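Local coordinates for heme-binding protein A / AI-2 binding protein A (Helicobacter pylori SS1, PDB 6OFQ) that binds peptides such as STSA in the periplasm and probably delivers them to an ABC transporter for uptake, at residues A[116-121]-A[186-191]; A[296-301]-A[496-501]; A[441-446]-A[457-462]. All coordinates share one frame; numbering follows the deposited sequence.

Contact 1 of 3, residues A[116-121]-A[186-191]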
loop_
_atom_site.group_PDB
_atom_site.type_symbol
_atom_site.label_atom_id
_atom_site.label_comp_id
_atom_site.label_asym_id
_atom_site.label_seq_id
_atom_site.Cartn_x
_atom_site.Cartn_y
_atom_site.Cartn_z
ATOM N N ALA A 116 -8.326 24.323 -9.491
ATOM C CA ALA A 116 -8.029 24.348 -8.094
ATOM C C ALA A 116 -9.173 23.852 -7.215
ATOM O O ALA A 116 -8.954 23.270 -6.142
ATOM C CB ALA A 116 -7.568 25.740 -7.708
ATOM N N LYS A 117 -10.427 24.078 -7.620
ATOM C CA LYS A 117 -11.537 23.604 -6.807
ATOM C C LYS A 117 -11.588 22.086 -6.628
ATOM O O LYS A 117 -12.117 21.606 -5.636
ATOM C CB LYS A 117 -12.888 24.090 -7.350
ATOM C CG LYS A 117 -13.399 23.451 -8.627
ATOM C CD LYS A 117 -14.792 23.999 -8.929
ATOM C CE LYS A 117 -15.496 23.208 -10.016
ATOM N NZ LYS A 117 -16.776 23.837 -10.451
ATOM N N ASP A 118 -10.990 21.362 -7.562
ATOM C CA ASP A 118 -10.972 19.900 -7.496
ATOM C C ASP A 118 -9.927 19.462 -6.467
ATOM O O ASP A 118 -10.115 18.471 -5.763
ATOM C CB ASP A 118 -10.659 19.278 -8.836
ATOM C CG ASP A 118 -11.651 19.753 -9.918
ATOM O OD1 ASP A 118 -12.825 19.470 -9.582
ATOM O OD2 ASP A 118 -11.221 20.242 -10.983
ATOM N N VAL A 119 -8.840 20.216 -6.349
ATOM C CA VAL A 119 -7.845 19.972 -5.285
ATOM C C VAL A 119 -8.465 20.233 -3.921
ATOM O O VAL A 119 -8.344 19.452 -3.005
ATOM C CB VAL A 119 -6.562 20.753 -5.527
ATOM C CG1 VAL A 119 -5.524 20.422 -4.479
ATOM C CG2 VAL A 119 -5.998 20.530 -6.925
ATOM N N LEU A 120 -9.093 21.408 -3.758
ATOM C CA LEU A 120 -9.812 21.741 -2.546
ATOM C C LEU A 120 -10.812 20.671 -2.228
ATOM O O LEU A 120 -10.862 20.202 -1.103
ATOM C CB LEU A 120 -10.505 23.119 -2.626
ATOM C CG LEU A 120 -9.598 24.343 -2.762
ATOM C CD1 LEU A 120 -10.488 25.595 -2.681
ATOM C CD2 LEU A 120 -8.593 24.346 -1.624
ATOM N N PHE A 121 -11.646 20.243 -3.178
ATOM C CA PHE A 121 -12.600 19.212 -2.809
ATOM C C PHE A 121 -11.951 17.924 -2.306
ATOM O O PHE A 121 -12.312 17.360 -1.282
ATOM C CB PHE A 121 -13.395 18.845 -4.057
ATOM C CG PHE A 121 -14.307 17.623 -3.873
ATOM C CD1 PHE A 121 -15.338 17.610 -2.957
ATOM C CD2 PHE A 121 -14.008 16.454 -4.546
ATOM C CE1 PHE A 121 -16.147 16.506 -2.782
ATOM C CE2 PHE A 121 -14.802 15.321 -4.327
ATOM C CZ PHE A 121 -15.813 15.347 -3.433
ATOM N N ILE A 186 -6.868 13.272 -7.179
ATOM C CA ILE A 186 -7.784 14.381 -7.491
ATOM C C ILE A 186 -9.082 13.864 -8.135
ATOM O O ILE A 186 -9.027 13.371 -9.257
ATOM C CB ILE A 186 -7.107 15.439 -8.350
ATOM C CG1 ILE A 186 -5.791 15.954 -7.716
ATOM C CG2 ILE A 186 -8.050 16.619 -8.565
ATOM C CD1 ILE A 186 -5.861 16.339 -6.256
ATOM N N LEU A 187 -10.152 13.988 -7.347
ATOM C CA LEU A 187 -11.489 13.656 -7.878
ATOM C C LEU A 187 -12.132 14.931 -8.386
ATOM O O LEU A 187 -11.612 16.029 -8.173
ATOM C CB LEU A 187 -12.333 13.094 -6.749
ATOM C CG LEU A 187 -12.125 11.618 -6.407
ATOM C CD1 LEU A 187 -10.708 11.287 -5.948
ATOM C CD2 LEU A 187 -13.143 11.160 -5.384
ATOM N N SER A 188 -13.228 14.758 -9.137
ATOM C CA SER A 188 -13.916 15.916 -9.714
ATOM C C SER A 188 -15.024 16.446 -8.815
ATOM O O SER A 188 -16.032 15.773 -8.539
ATOM C CB SER A 188 -14.554 15.516 -11.038
ATOM O OG SER A 188 -15.516 16.488 -11.486
ATOM N N LYS A 189 -14.890 17.744 -8.481
ATOM C CA LYS A 189 -15.933 18.454 -7.747
ATOM C C LYS A 189 -17.260 18.568 -8.545
ATOM O O LYS A 189 -18.299 18.401 -7.906
ATOM C CB LYS A 189 -15.405 19.853 -7.379
ATOM C CG LYS A 189 -16.394 20.664 -6.545
ATOM C CD LYS A 189 -16.826 19.971 -5.289
ATOM C CE LYS A 189 -17.223 20.869 -4.118
ATOM N NZ LYS A 189 -18.627 21.316 -4.115
ATOM N N ASP A 190 -17.123 18.825 -9.844
ATOM C CA ASP A 190 -18.339 18.890 -10.704
ATOM C C ASP A 190 -19.108 17.574 -10.651
ATOM O O ASP A 190 -20.346 17.534 -10.436
ATOM C CB ASP A 190 -18.012 19.352 -12.122
ATOM C CG ASP A 190 -17.531 20.790 -12.175
ATOM O OD1 ASP A 190 -18.176 21.672 -11.580
ATOM O OD2 ASP A 190 -16.397 21.053 -12.603
ATOM N N TYR A 191 -18.379 16.453 -10.809
ATOM C CA TYR A 191 -19.019 15.140 -10.736
ATOM C C TYR A 191 -19.635 14.869 -9.359
ATOM O O TYR A 191 -20.776 14.412 -9.185
ATOM C CB TYR A 191 -18.039 14.032 -11.162
ATOM C CG TYR A 191 -18.590 12.616 -11.080
ATOM C CD1 TYR A 191 -19.726 12.264 -11.792
ATOM C CD2 TYR A 191 -17.941 11.599 -10.388
ATOM C CE1 TYR A 191 -20.236 11.000 -11.792
ATOM C CE2 TYR A 191 -18.397 10.302 -10.425
ATOM C CZ TYR A 191 -19.550 9.998 -11.121
ATOM O OH TYR A 191 -20.041 8.705 -11.140
HETATM O O HOH W 1 -14.709 19.123 -11.486
#
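The F121 ring meets L187 at its edge, where L187 CB lies near the ring plane, 4.1 Å from F121 CE2. Helix 116-127, which carries this ring, packs here against the capped start of helix 189-197. K189 arrives obliquely, CD 3.6 Å from F121 CD1, the aliphatic part of its chain running past the ring before bending away to a salt bridge with D193. A chi1 of 172° swings the F121 ring away from its own backbone N toward L187 and K189. S188 is the N-cap, its OG accepting from Y191 N. D118 joins the same helix end: K189 N donates to D118 OD1 at 2.9 Å, the N-H coming nearly along the C-O axis, while D118 OD2 is held by S115 N. A carboxylate at a helix start should be favoured by the helix dipole. D118 CB packs on I186 CG2, 3.7 Å away. Toward solvent, the extended K117 chain crosses D190 at about a right angle; in the modelled conformer, one of two, K117 NZ bonds D190 OD1 on the syn side at 2.8 Å. Water 1 ties the two carboxylates together, donating to D118 OD1 and D190 OD2 and accepting from D190 N and S188 OG.

Contact 2 of 3, residues A[296-301]-A[496-501]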
loop_
_atom_site.group_PDB
_atom_site.type_symbol
_atom_site.label_atom_id
_atom_site.label_comp_id
_atom_site.label_asym_id
_atom_site.label_seq_id
_atom_site.Cartn_x
_atom_site.Cartn_y
_atom_site.Cartn_z
ATOM N N LEU A 296 4.060 -10.580 11.392
ATOM C CA LEU A 296 2.922 -10.977 12.176
ATOM C C LEU A 296 2.590 -9.823 13.119
ATOM O O LEU A 296 3.446 -9.443 13.943
ATOM C CB LEU A 296 3.265 -12.283 12.863
ATOM C CG LEU A 296 2.173 -12.950 13.693
ATOM C CD1 LEU A 296 1.051 -13.509 12.819
ATOM C CD2 LEU A 296 2.758 -14.079 14.532
ATOM N N SER A 297 1.414 -9.220 13.014
ATOM C CA SER A 297 0.906 -8.258 13.998
ATOM C C SER A 297 0.600 -9.011 15.298
ATOM O O SER A 297 0.074 -10.132 15.205
ATOM C CB SER A 297 -0.430 -7.600 13.570
ATOM O OG SER A 297 -0.269 -6.782 12.416
ATOM N N LEU A 298 0.971 -8.417 16.429
ATOM C CA LEU A 298 0.601 -8.900 17.764
ATOM C C LEU A 298 -0.142 -7.739 18.393
ATOM O O LEU A 298 0.353 -6.616 18.461
ATOM C CB LEU A 298 1.847 -9.184 18.590
ATOM C CG LEU A 298 2.820 -10.227 18.038
ATOM C CD1 LEU A 298 4.078 -10.367 18.844
ATOM C CD2 LEU A 298 2.125 -11.584 17.854
ATOM N N ASN A 299 -1.352 -8.004 18.884
ATOM C CA ASN A 299 -2.217 -6.919 19.338
ATOM C C ASN A 299 -1.821 -6.571 20.751
ATOM O O ASN A 299 -2.231 -7.247 21.715
ATOM C CB ASN A 299 -3.692 -7.260 19.230
ATOM C CG ASN A 299 -4.585 -6.061 19.556
ATOM O OD1 ASN A 299 -4.183 -5.187 20.359
ATOM N ND2 ASN A 299 -5.786 -6.074 18.982
ATOM N N THR A 300 -0.952 -5.588 20.868
ATOM C CA THR A 300 -0.315 -5.228 22.136
ATOM C C THR A 300 -1.299 -4.664 23.189
ATOM O O THR A 300 -0.842 -4.448 24.331
ATOM C CB THR A 300 0.902 -4.293 22.016
ATOM O OG1 THR A 300 0.466 -2.991 21.577
ATOM C CG2 THR A 300 1.951 -4.864 21.085
ATOM N N GLN A 301 -2.546 -4.440 22.819
ATOM C CA GLN A 301 -3.508 -4.007 23.841
ATOM C C GLN A 301 -4.239 -5.155 24.463
ATOM O O GLN A 301 -5.091 -4.882 25.312
ATOM C CB GLN A 301 -4.468 -2.968 23.261
ATOM C CG GLN A 301 -3.715 -1.807 22.633
ATOM C CD GLN A 301 -2.810 -1.052 23.606
ATOM O OE1 GLN A 301 -3.212 -0.745 24.751
ATOM N NE2 GLN A 301 -1.586 -0.723 23.168
ATOM N N PRO A 496 6.935 -5.360 19.309
ATOM C CA PRO A 496 5.479 -5.365 19.223
ATOM C C PRO A 496 4.935 -6.159 18.064
ATOM O O PRO A 496 3.791 -5.916 17.665
ATOM C CB PRO A 496 5.152 -3.887 19.073
ATOM C CG PRO A 496 6.274 -3.452 18.205
ATOM C CD PRO A 496 7.480 -4.084 18.825
ATOM N N TYR A 497 5.688 -7.129 17.550
ATOM C CA TYR A 497 5.346 -7.828 16.329
ATOM C C TYR A 497 6.341 -8.966 16.124
ATOM O O TYR A 497 7.296 -9.056 16.896
ATOM C CB TYR A 497 5.386 -6.914 15.104
ATOM C CG TYR A 497 6.671 -6.465 14.513
ATOM C CD1 TYR A 497 7.598 -5.746 15.238
ATOM C CD2 TYR A 497 6.855 -6.637 13.160
ATOM C CE1 TYR A 497 8.762 -5.228 14.636
ATOM C CE2 TYR A 497 8.012 -6.202 12.560
ATOM C CZ TYR A 497 8.880 -5.412 13.273
ATOM O OH TYR A 497 10.040 -5.001 12.646
ATOM N N VAL A 498 6.127 -9.824 15.132
ATOM C CA VAL A 498 7.163 -10.741 14.713
ATOM C C VAL A 498 7.540 -10.387 13.263
ATOM O O VAL A 498 6.758 -10.660 12.329
ATOM C CB VAL A 498 6.727 -12.190 14.734
ATOM C CG1 VAL A 498 7.911 -13.049 14.411
ATOM C CG2 VAL A 498 6.126 -12.602 16.073
ATOM N N PRO A 499 8.717 -9.833 13.008
ATOM C CA PRO A 499 9.172 -9.614 11.616
ATOM C C PRO A 499 9.347 -10.957 10.911
ATOM O O PRO A 499 9.883 -11.911 11.504
ATOM C CB PRO A 499 10.507 -8.909 11.753
ATOM C CG PRO A 499 10.902 -9.027 13.149
ATOM C CD PRO A 499 9.727 -9.369 13.986
ATOM N N LEU A 500 8.872 -11.067 9.667
ATOM C CA LEU A 500 9.049 -12.358 8.956
ATOM C C LEU A 500 9.967 -12.125 7.747
ATOM O O LEU A 500 11.142 -12.552 7.737
ATOM C CB LEU A 500 7.690 -12.926 8.551
ATOM C CG LEU A 500 6.816 -13.357 9.722
ATOM C CD1 LEU A 500 5.463 -13.671 9.185
ATOM C CD2 LEU A 500 7.417 -14.555 10.427
ATOM N N ALA A 501 9.499 -11.414 6.724
ATOM C CA ALA A 501 10.279 -11.359 5.479
ATOM C C ALA A 501 10.148 -10.044 4.753
ATOM O O ALA A 501 9.161 -9.327 4.858
ATOM C CB ALA A 501 9.791 -12.441 4.538
#
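L296 and V498 lie side by side and point the same way, their CB atoms 3.9 Å apart. L298, further along its strand, reaches the same valine with CD1, 4.1 Å from V498 CG2; L298 CD1 also rests on the backbone of Y497, 3.8 Å from its CA. Y497 projects to the other face of the sheet. Its chi1 of 74° carries the ring away from strand 292-298 to where P499 CD lies over the centre of one ring face, and W295 and W443 also meet the ring. The contact belongs to the mixed sheet of this type II periplasmic binding protein, in which segments 296-298 and 497-501 run antiparallel at 173°. L296 and V498 form a hydrogen-bonded pair: L296 N donates to V498 O at 2.9 Å, and V498 N returns a bond to L296 O at 3.0 Å, this one in the carbonyl plane. Further on, L500 and A501 both face S294 in a classic beta bulge. Helix 308-317 packs on V498 through I314 and N315. Past the strand end, T300 lies alongside P496, with T300 CG2 3.9 Å from P496 CB. The T300 hydroxyl bonds S457 O, and N299 OD1 accepts from Q301 N in an Asx turn.

Contact 3 of 3, residues A[441-446]-A[457-462]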
loop_
_atom_site.group_PDB
_atom_site.type_symbol
_atom_site.label_atom_id
_atom_site.label_comp_id
_atom_site.label_asym_id
_atom_site.label_seq_id
_atom_site.Cartn_x
_atom_site.Cartn_y
_atom_site.Cartn_z
ATOM N N THR A 441 3.448 5.740 9.606
ATOM C CA THR A 441 2.121 5.373 9.155
ATOM C C THR A 441 1.620 4.100 9.814
ATOM O O THR A 441 0.406 3.937 9.957
ATOM C CB THR A 441 2.190 5.211 7.634
ATOM O OG1 THR A 441 2.669 6.441 7.090
ATOM C CG2 THR A 441 0.818 4.941 6.965
ATOM N N LEU A 442 2.526 3.168 10.143
ATOM C CA LEU A 442 2.137 1.844 10.665
ATOM C C LEU A 442 2.408 1.626 12.124
ATOM O O LEU A 442 1.861 0.706 12.731
ATOM C CB LEU A 442 2.774 0.674 9.890
ATOM C CG LEU A 442 2.653 0.820 8.378
ATOM C CD1 LEU A 442 3.480 -0.280 7.712
ATOM C CD2 LEU A 442 1.228 0.793 7.861
ATOM N N TRP A 443 3.303 2.398 12.720
ATOM C CA TRP A 443 3.819 2.097 14.051
ATOM C C TRP A 443 3.772 3.209 15.098
ATOM O O TRP A 443 4.257 3.065 16.218
ATOM C CB TRP A 443 5.257 1.526 13.976
ATOM C CG TRP A 443 5.390 0.259 13.108
ATOM C CD1 TRP A 443 5.779 0.181 11.807
ATOM C CD2 TRP A 443 5.034 -1.069 13.515
ATOM N NE1 TRP A 443 5.690 -1.118 11.356
ATOM C CE2 TRP A 443 5.211 -1.901 12.397
ATOM C CE3 TRP A 443 4.579 -1.619 14.716
ATOM C CZ2 TRP A 443 4.986 -3.263 12.478
ATOM C CZ3 TRP A 443 4.356 -2.996 14.758
ATOM C CH2 TRP A 443 4.560 -3.784 13.655
ATOM N N SER A 444 3.227 4.362 14.705
ATOM C CA SER A 444 3.191 5.518 15.612
ATOM C C SER A 444 1.951 5.527 16.516
ATOM O O SER A 444 0.898 4.929 16.187
ATOM C CB SER A 444 3.268 6.850 14.865
ATOM O OG SER A 444 2.131 7.034 14.078
ATOM N N LYS A 445 2.020 6.339 17.570
ATOM C CA LYS A 445 0.807 6.618 18.325
ATOM C C LYS A 445 -0.269 7.270 17.509
ATOM O O LYS A 445 -1.443 6.915 17.670
ATOM C CB LYS A 445 1.122 7.439 19.557
ATOM C CG LYS A 445 1.798 6.589 20.602
ATOM C CD LYS A 445 2.308 7.411 21.775
ATOM C CE LYS A 445 1.062 7.977 22.472
ATOM N NZ LYS A 445 1.274 8.301 23.908
ATOM N N GLN A 446 0.115 8.202 16.655
ATOM C CA GLN A 446 -0.848 8.839 15.784
ATOM C C GLN A 446 -1.594 7.781 14.994
ATOM O O GLN A 446 -2.823 7.759 14.928
ATOM C CB GLN A 446 -0.150 9.846 14.865
ATOM C CG GLN A 446 -1.080 10.338 13.760
ATOM C CD GLN A 446 -2.282 11.122 14.284
ATOM O OE1 GLN A 446 -2.130 11.973 15.168
ATOM N NE2 GLN A 446 -3.452 10.916 13.732
ATOM N N SER A 457 -0.643 -3.670 15.386
ATOM C CA SER A 457 -0.136 -4.099 16.693
ATOM C C SER A 457 -0.597 -3.201 17.843
ATOM O O SER A 457 -0.304 -3.419 18.999
ATOM C CB SER A 457 1.408 -4.162 16.693
ATOM O OG SER A 457 1.849 -5.233 15.890
ATOM N N PHE A 458 -1.260 -2.106 17.475
ATOM C CA PHE A 458 -1.603 -1.022 18.401
ATOM C C PHE A 458 -0.390 -0.601 19.225
ATOM O O PHE A 458 -0.423 -0.444 20.450
ATOM C CB PHE A 458 -2.791 -1.426 19.313
ATOM C CG PHE A 458 -4.118 -1.515 18.583
ATOM C CD1 PHE A 458 -4.457 -2.599 17.835
ATOM C CD2 PHE A 458 -4.943 -0.405 18.501
ATOM C CE1 PHE A 458 -5.640 -2.664 17.112
ATOM C CE2 PHE A 458 -6.174 -0.509 17.883
ATOM C CZ PHE A 458 -6.517 -1.619 17.154
ATOM N N TYR A 459 0.740 -0.477 18.527
ATOM C CA TYR A 459 1.967 -0.129 19.213
ATOM C C TYR A 459 1.960 1.335 19.626
ATOM O O TYR A 459 1.857 2.195 18.752
ATOM C CB TYR A 459 3.156 -0.416 18.303
ATOM C CG TYR A 459 4.524 -0.149 18.849
ATOM C CD1 TYR A 459 4.936 -0.574 20.097
ATOM C CD2 TYR A 459 5.443 0.584 18.102
ATOM C CE1 TYR A 459 6.190 -0.267 20.612
ATOM C CE2 TYR A 459 6.696 0.848 18.597
ATOM C CZ TYR A 459 7.126 0.399 19.826
ATOM O OH TYR A 459 8.399 0.704 20.208
ATOM N N LYS A 460 2.089 1.577 20.915
ATOM C CA LYS A 460 2.057 2.941 21.454
ATOM C C LYS A 460 3.288 3.180 22.320
ATOM O O LYS A 460 3.342 2.777 23.471
ATOM C CB LYS A 460 0.793 3.095 22.303
ATOM C CG LYS A 460 -0.476 2.979 21.498
ATOM C CD LYS A 460 -1.753 3.131 22.321
ATOM C CE LYS A 460 -1.741 4.452 23.058
ATOM N NZ LYS A 460 -3.106 4.461 23.652
ATOM N N SER A 461 4.299 3.800 21.727
ATOM C CA SER A 461 5.511 4.135 22.432
ATOM C C SER A 461 5.757 5.617 22.176
ATOM O O SER A 461 5.974 6.050 21.030
ATOM C CB SER A 461 6.720 3.352 21.930
ATOM O OG SER A 461 7.945 3.953 22.354
ATOM N N ASP A 462 5.817 6.385 23.270
ATOM C CA ASP A 462 6.192 7.787 23.171
ATOM C C ASP A 462 7.627 8.015 22.714
ATOM O O ASP A 462 7.930 8.858 21.852
ATOM C CB ASP A 462 6.045 8.536 24.494
ATOM C CG ASP A 462 4.606 8.894 24.767
ATOM O OD1 ASP A 462 3.905 9.321 23.810
ATOM O OD2 ASP A 462 4.305 8.720 25.968
HETATM O O HOH W 2 1.541 -2.181 13.558
HETATM O O HOH W 3 3.991 3.975 18.849
HETATM O O HOH W 4 1.969 5.460 25.132
#
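Two successive helices, 436-443 and 445-449, meet the loop leading into helix 462-473, and the contact fastens that loop across the junction between them. W443, at the end of the first helix, crosses Y459 at about a right angle. Y459 CB lies at the edge of the indole, near its plane, 4.0 Å from W443 CE3, and Y459 CD2 comes within 3.3 Å of W443 O. CG of Y459 is anti to the backbone N (chi1 -179°), which sends the ring past that carbonyl; its hydroxyl bonds D494. S457 comes obliquely to the indole, OG 3.5 Å from W443 CZ3, and that hydroxyl is bound to P496 O. Water 3 bridges the two backbones, donating to W443 O and Y459 O and accepting from S461 N. K445 passes over the loop with CG 3.8 Å from K460 CA, then bends at chi3 to put NZ 2.8 Å from D462 OD1, reached from above the carboxylate plane (37°). D462 opens helix 462-473, and S461 is the N-cap, its OG capping F464. At this surface the D462 carboxylate probably eases the closeness of two like charges, K445 NZ and K460 NZ, 5.8 Å apart.

How the contacts relate
Contacts 2 and 3 are neighbours, their centres about 12 Å apart, and 441-446 with 457-462 is nested in the chain loop that 296-301 with 496-501 closes. S457 joins them, tying the loop of contact 3 to the strand ends of contact 2. Contact 1 stands apart, its centre about 39 Å from that of contact 2, on the opposite side of the chain's centre. Contact 2 is wholly buried, with apolar side chains and backbone bonds between strands. Contact 1 is mostly buried, with its lysine side exposed, and contact 3 is partly buried. Both pair a buried aromatic with a lysine–aspartate bridge toward solvent, in contact 1 seen in one of two lysine conformers, and both use water and a capped helix start.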